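Local coordinates for protein Two-component system sensor histidine kinase (Bacteroides thetaiotaomicron, PDB 3OTT) that probably senses saccharides through this extracellular beta-propeller and beta-sandwich region and relays the signal as a histidine kinase and transcription regulator, at residues K224-S236 and A247-D259. Sequence-based numbering, arbitrary orientation.
Sequences KQTEAFHNNSIKS and AGTDNGLYVYHND
Phe229 and Tyr254 lie face to face, centroids 4.4 Å apart and planes at 26°, with Phe229 CZ offset over the rim of the tyrosine ring; the CB of Glu227 lies on the other face of the phenylalanine, and His265 also stacks with Tyr254. Farther along, Thr226 CG2 meets Tyr256 CE2 at 3.6 Å; chi1 of -48° puts OG1 beside the backbone N, where it bonds Gln215, and CG2 anti to that N, against the ring. Backbone bonds carry the other end: Gly248 O takes both Lys235 N (2.7 Å) and Ser236 N, a classic beta bulge, and Gly248 N returns a nearly straight bond to Ser236 O (2.8 Å, 176°). This fits a beta-propeller: the chain leaves outer strand 222-229 of one four-stranded blade through a type II turn, Phe229 to Asn232, and enters innermost strand 232-239 of the next, whose neighbouring strands the Gly248 bonds join. Lys224 NZ forms a salt bridge with Asp259, meeting OD2 on its syn side (2.9 Å), while Tyr256 OH donates to the anti side. Beside the turn, Ser233 OG binds Asp250 OD2 at 2.7 Å. Thr249 OG1 accepts from Asn251 N in an ST turn and donates to Gly252 O, its CB lying 3.2 Å from Asn232 OD1. A valine at Thr249 would probably leave Asn251 N without its acceptor and the turn less firmly fixed beside Asn232.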
loop_
_atom_site.group_PDB
_atom_site.type_symbol
_atom_site.label_atom_id
_atom_site.label_comp_id
_atom_site.label_asym_id
_atom_site.label_seq_id
_atom_site.Cartn_x
_atom_site.Cartn_y
_atom_site.Cartn_z
ATOM N N LYS B 224 20.437 -2.832 -25.840
ATOM C CA LYS B 224 19.805 -3.135 -27.101
ATOM C C LYS B 224 19.659 -1.824 -27.876
ATOM O O LYS B 224 19.262 -0.805 -27.323
ATOM C CB LYS B 224 18.452 -3.742 -26.818
ATOM C CG LYS B 224 17.836 -4.435 -27.978
ATOM C CD LYS B 224 16.427 -4.964 -27.630
ATOM C CE LYS B 224 15.531 -4.830 -28.871
ATOM N NZ LYS B 224 14.078 -5.033 -28.595
ATOM N N GLN B 225 20.038 -1.862 -29.146
ATOM C CA GLN B 225 19.820 -0.762 -30.080
ATOM C C GLN B 225 18.440 -0.972 -30.654
ATOM O O GLN B 225 18.286 -1.637 -31.689
ATOM C CB GLN B 225 20.840 -0.836 -31.200
ATOM C CG GLN B 225 21.646 0.369 -31.429
ATOM C CD GLN B 225 22.541 0.165 -32.643
ATOM O OE1 GLN B 225 22.049 0.044 -33.791
ATOM N NE2 GLN B 225 23.858 0.052 -32.397
ATOM N N THR B 226 17.438 -0.441 -29.967
ATOM C CA THR B 226 16.055 -0.628 -30.354
ATOM C C THR B 226 15.624 0.113 -31.634
ATOM O O THR B 226 14.813 -0.410 -32.386
ATOM C CB THR B 226 15.112 -0.212 -29.217
ATOM O OG1 THR B 226 15.563 -0.811 -27.986
ATOM C CG2 THR B 226 13.666 -0.616 -29.539
ATOM N N GLU B 227 16.116 1.330 -31.857
ATOM C CA GLU B 227 15.805 2.062 -33.077
ATOM C C GLU B 227 17.051 2.873 -33.491
ATOM O O GLU B 227 17.854 3.255 -32.648
ATOM C CB GLU B 227 14.632 3.032 -32.875
ATOM C CG GLU B 227 13.364 2.433 -32.307
ATOM C CD GLU B 227 12.706 1.408 -33.254
ATOM O OE1 GLU B 227 12.945 1.456 -34.492
ATOM O OE2 GLU B 227 11.951 0.543 -32.747
ATOM N N ALA B 228 17.212 3.095 -34.795
ATOM C CA ALA B 228 18.303 3.874 -35.352
ATOM C C ALA B 228 17.632 4.840 -36.323
ATOM O O ALA B 228 16.957 4.429 -37.258
ATOM C CB ALA B 228 19.348 2.945 -36.055
ATOM N N PHE B 229 17.715 6.129 -36.019
ATOM C CA PHE B 229 16.987 7.146 -36.750
ATOM C C PHE B 229 18.029 8.193 -37.067
ATOM O O PHE B 229 18.136 9.190 -36.335
ATOM C CB PHE B 229 16.004 7.838 -35.809
ATOM C CG PHE B 229 14.829 6.992 -35.353
ATOM C CD1 PHE B 229 14.295 5.971 -36.142
ATOM C CD2 PHE B 229 14.187 7.299 -34.166
ATOM C CE1 PHE B 229 13.166 5.223 -35.723
ATOM C CE2 PHE B 229 13.057 6.559 -33.738
ATOM C CZ PHE B 229 12.553 5.511 -34.533
ATOM N N HIS B 230 18.815 7.980 -38.097
ATOM C CA HIS B 230 19.858 8.932 -38.521
ATOM C C HIS B 230 19.337 10.359 -38.718
ATOM O O HIS B 230 18.187 10.539 -39.196
ATOM C CB HIS B 230 20.391 8.450 -39.849
ATOM C CG HIS B 230 21.509 9.267 -40.380
ATOM N ND1 HIS B 230 21.544 9.699 -41.688
ATOM C CD2 HIS B 230 22.635 9.737 -39.787
ATOM C CE1 HIS B 230 22.655 10.388 -41.882
ATOM N NE2 HIS B 230 23.331 10.426 -40.745
ATOM N N ASN B 231 20.153 11.368 -38.383
ATOM C CA ASN B 231 19.720 12.804 -38.451
ATOM C C ASN B 231 18.426 13.129 -37.643
ATOM O O ASN B 231 17.791 14.184 -37.850
ATOM C CB ASN B 231 19.544 13.312 -39.900
ATOM C CG ASN B 231 20.876 13.388 -40.690
ATOM O OD1 ASN B 231 21.971 13.556 -40.113
ATOM N ND2 ASN B 231 20.777 13.255 -42.012
ATOM N N ASN B 232 18.031 12.240 -36.736
ATOM C CA ASN B 232 16.928 12.564 -35.820
ATOM C C ASN B 232 17.488 12.409 -34.409
ATOM O O ASN B 232 18.457 11.701 -34.215
ATOM C CB ASN B 232 15.731 11.647 -36.084
ATOM C CG ASN B 232 14.355 12.286 -35.704
ATOM O OD1 ASN B 232 14.270 13.390 -35.088
ATOM N ND2 ASN B 232 13.266 11.574 -36.067
ATOM N N SER B 233 16.996 13.139 -33.438
ATOM C CA SER B 233 17.430 12.887 -32.071
ATOM C C SER B 233 16.206 12.698 -31.209
ATOM O O SER B 233 15.153 13.279 -31.464
ATOM C CB SER B 233 18.257 14.035 -31.521
ATOM O OG SER B 233 17.574 15.229 -31.788
ATOM N N ILE B 234 16.338 11.841 -30.212
ATOM C CA ILE B 234 15.297 11.648 -29.275
ATOM C C ILE B 234 15.443 12.691 -28.187
ATOM O O ILE B 234 16.481 12.744 -27.515
ATOM C CB ILE B 234 15.377 10.287 -28.651
ATOM C CG1 ILE B 234 15.313 9.206 -29.726
ATOM C CG2 ILE B 234 14.220 10.086 -27.627
ATOM C CD1 ILE B 234 13.996 8.897 -30.134
ATOM N N LYS B 235 14.413 13.510 -28.008
ATOM C CA LYS B 235 14.426 14.606 -27.016
ATOM C C LYS B 235 13.637 14.303 -25.748
ATOM O O LYS B 235 13.867 14.904 -24.698
ATOM C CB LYS B 235 13.845 15.875 -27.642
ATOM C CG LYS B 235 14.447 16.199 -28.976
ATOM C CD LYS B 235 14.270 17.669 -29.358
ATOM C CE LYS B 235 15.380 18.156 -30.330
ATOM N NZ LYS B 235 16.824 17.764 -29.949
ATOM N N SER B 236 12.662 13.414 -25.833
ATOM C CA SER B 236 11.805 13.188 -24.670
ATOM C C SER B 236 11.172 11.819 -24.736
ATOM O O SER B 236 10.994 11.280 -25.807
ATOM C CB SER B 236 10.693 14.257 -24.647
ATOM O OG SER B 236 10.108 14.363 -25.963
ATOM N N ALA B 247 8.170 8.376 -27.997
ATOM C CA ALA B 247 9.465 9.023 -28.157
ATOM C C ALA B 247 9.276 10.334 -28.899
ATOM O O ALA B 247 8.730 10.337 -30.010
ATOM C CB ALA B 247 10.450 8.096 -28.914
ATOM N N GLY B 248 9.704 11.438 -28.299
ATOM C CA GLY B 248 9.570 12.754 -28.945
ATOM C C GLY B 248 10.860 13.143 -29.617
ATOM O O GLY B 248 11.940 13.078 -29.024
ATOM N N THR B 249 10.771 13.516 -30.892
ATOM C CA THR B 249 11.964 13.780 -31.664
ATOM C C THR B 249 11.900 15.201 -32.179
ATOM O O THR B 249 10.984 15.927 -31.878
ATOM C CB THR B 249 12.133 12.740 -32.839
ATOM O OG1 THR B 249 11.208 13.033 -33.894
ATOM C CG2 THR B 249 11.885 11.284 -32.354
ATOM N N ASP B 250 12.851 15.570 -33.013
ATOM C CA ASP B 250 12.663 16.727 -33.829
ATOM C C ASP B 250 11.960 16.444 -35.130
ATOM O O ASP B 250 11.846 17.354 -35.949
ATOM C CB ASP B 250 13.953 17.497 -34.100
ATOM C CG ASP B 250 15.098 16.627 -34.248
ATOM O OD1 ASP B 250 15.186 15.913 -35.267
ATOM O OD2 ASP B 250 15.938 16.679 -33.331
ATOM N N ASN B 251 11.444 15.240 -35.329
ATOM C CA ASN B 251 10.613 15.022 -36.539
ATOM C C ASN B 251 9.406 14.213 -36.152
ATOM O O ASN B 251 9.086 13.168 -36.773
ATOM C CB ASN B 251 11.420 14.418 -37.703
ATOM C CG ASN B 251 10.593 14.292 -39.039
ATOM O OD1 ASN B 251 9.840 15.200 -39.434
ATOM N ND2 ASN B 251 10.757 13.133 -39.742
ATOM N N GLY B 252 8.773 14.671 -35.060
ATOM C CA GLY B 252 7.491 14.153 -34.623
ATOM C C GLY B 252 7.622 13.088 -33.560
ATOM O O GLY B 252 8.661 12.913 -32.949
ATOM N N LEU B 253 6.529 12.371 -33.382
ATOM C CA LEU B 253 6.314 11.381 -32.349
ATOM C C LEU B 253 6.358 9.946 -32.881
ATOM O O LEU B 253 5.760 9.645 -33.901
ATOM C CB LEU B 253 4.909 11.627 -31.704
ATOM C CG LEU B 253 4.432 10.683 -30.588
ATOM C CD1 LEU B 253 5.287 10.707 -29.320
ATOM C CD2 LEU B 253 3.004 11.021 -30.292
ATOM N N TYR B 254 7.080 9.079 -32.174
ATOM C CA TYR B 254 7.149 7.675 -32.510
ATOM C C TYR B 254 6.596 6.943 -31.321
ATOM O O TYR B 254 6.785 7.366 -30.167
ATOM C CB TYR B 254 8.559 7.206 -32.754
ATOM C CG TYR B 254 9.120 7.678 -34.072
ATOM C CD1 TYR B 254 9.644 8.945 -34.187
ATOM C CD2 TYR B 254 9.126 6.840 -35.218
ATOM C CE1 TYR B 254 10.214 9.375 -35.359
ATOM C CE2 TYR B 254 9.673 7.279 -36.435
ATOM C CZ TYR B 254 10.226 8.557 -36.482
ATOM O OH TYR B 254 10.727 9.121 -37.636
ATOM N N VAL B 255 5.851 5.889 -31.627
ATOM C CA VAL B 255 5.183 5.115 -30.608
ATOM C C VAL B 255 5.644 3.655 -30.802
ATOM O O VAL B 255 5.409 3.061 -31.848
ATOM C CB VAL B 255 3.597 5.240 -30.737
ATOM C CG1 VAL B 255 2.873 4.364 -29.785
ATOM C CG2 VAL B 255 3.104 6.622 -30.568
ATOM N N TYR B 256 6.251 3.086 -29.753
ATOM C CA TYR B 256 6.814 1.723 -29.790
ATOM C C TYR B 256 5.957 0.793 -28.939
ATOM O O TYR B 256 5.653 1.071 -27.737
ATOM C CB TYR B 256 8.284 1.772 -29.257
ATOM C CG TYR B 256 8.922 0.380 -29.101
ATOM C CD1 TYR B 256 8.737 -0.335 -27.946
ATOM C CD2 TYR B 256 9.653 -0.238 -30.173
ATOM C CE1 TYR B 256 9.294 -1.624 -27.771
ATOM C CE2 TYR B 256 10.176 -1.530 -30.020
ATOM C CZ TYR B 256 9.990 -2.202 -28.801
ATOM O OH TYR B 256 10.469 -3.439 -28.571
ATOM N N HIS B 257 5.607 -0.340 -29.507
ATOM C CA HIS B 257 4.799 -1.300 -28.785
ATOM C C HIS B 257 5.651 -2.536 -28.542
ATOM O O HIS B 257 5.997 -2.800 -27.385
ATOM C CB HIS B 257 3.463 -1.586 -29.506
ATOM C CG HIS B 257 2.703 -2.754 -28.936
ATOM N ND1 HIS B 257 2.133 -2.744 -27.671
ATOM C CD2 HIS B 257 2.411 -3.964 -29.470
ATOM C CE1 HIS B 257 1.542 -3.904 -27.443
ATOM N NE2 HIS B 257 1.684 -4.656 -28.522
ATOM N N ASN B 258 6.028 -3.259 -29.606
ATOM C CA ASN B 258 7.066 -4.304 -29.508
ATOM C C ASN B 258 7.906 -4.388 -30.822
ATOM O O ASN B 258 7.649 -3.611 -31.765
ATOM C CB ASN B 258 6.498 -5.686 -29.042
ATOM C CG ASN B 258 5.461 -6.240 -29.989
ATOM O OD1 ASN B 258 5.489 -5.948 -31.189
ATOM N ND2 ASN B 258 4.509 -7.024 -29.461
ATOM N N ASP B 259 8.878 -5.294 -30.887
ATOM C CA ASP B 259 9.708 -5.440 -32.110
ATOM C C ASP B 259 8.931 -5.871 -33.331
ATOM O O ASP B 259 9.366 -5.565 -34.449
ATOM C CB ASP B 259 10.863 -6.462 -31.949
ATOM C CG ASP B 259 12.026 -5.916 -31.125
ATOM O OD1 ASP B 259 13.124 -6.517 -31.131
ATOM O OD2 ASP B 259 11.872 -4.873 -30.479
#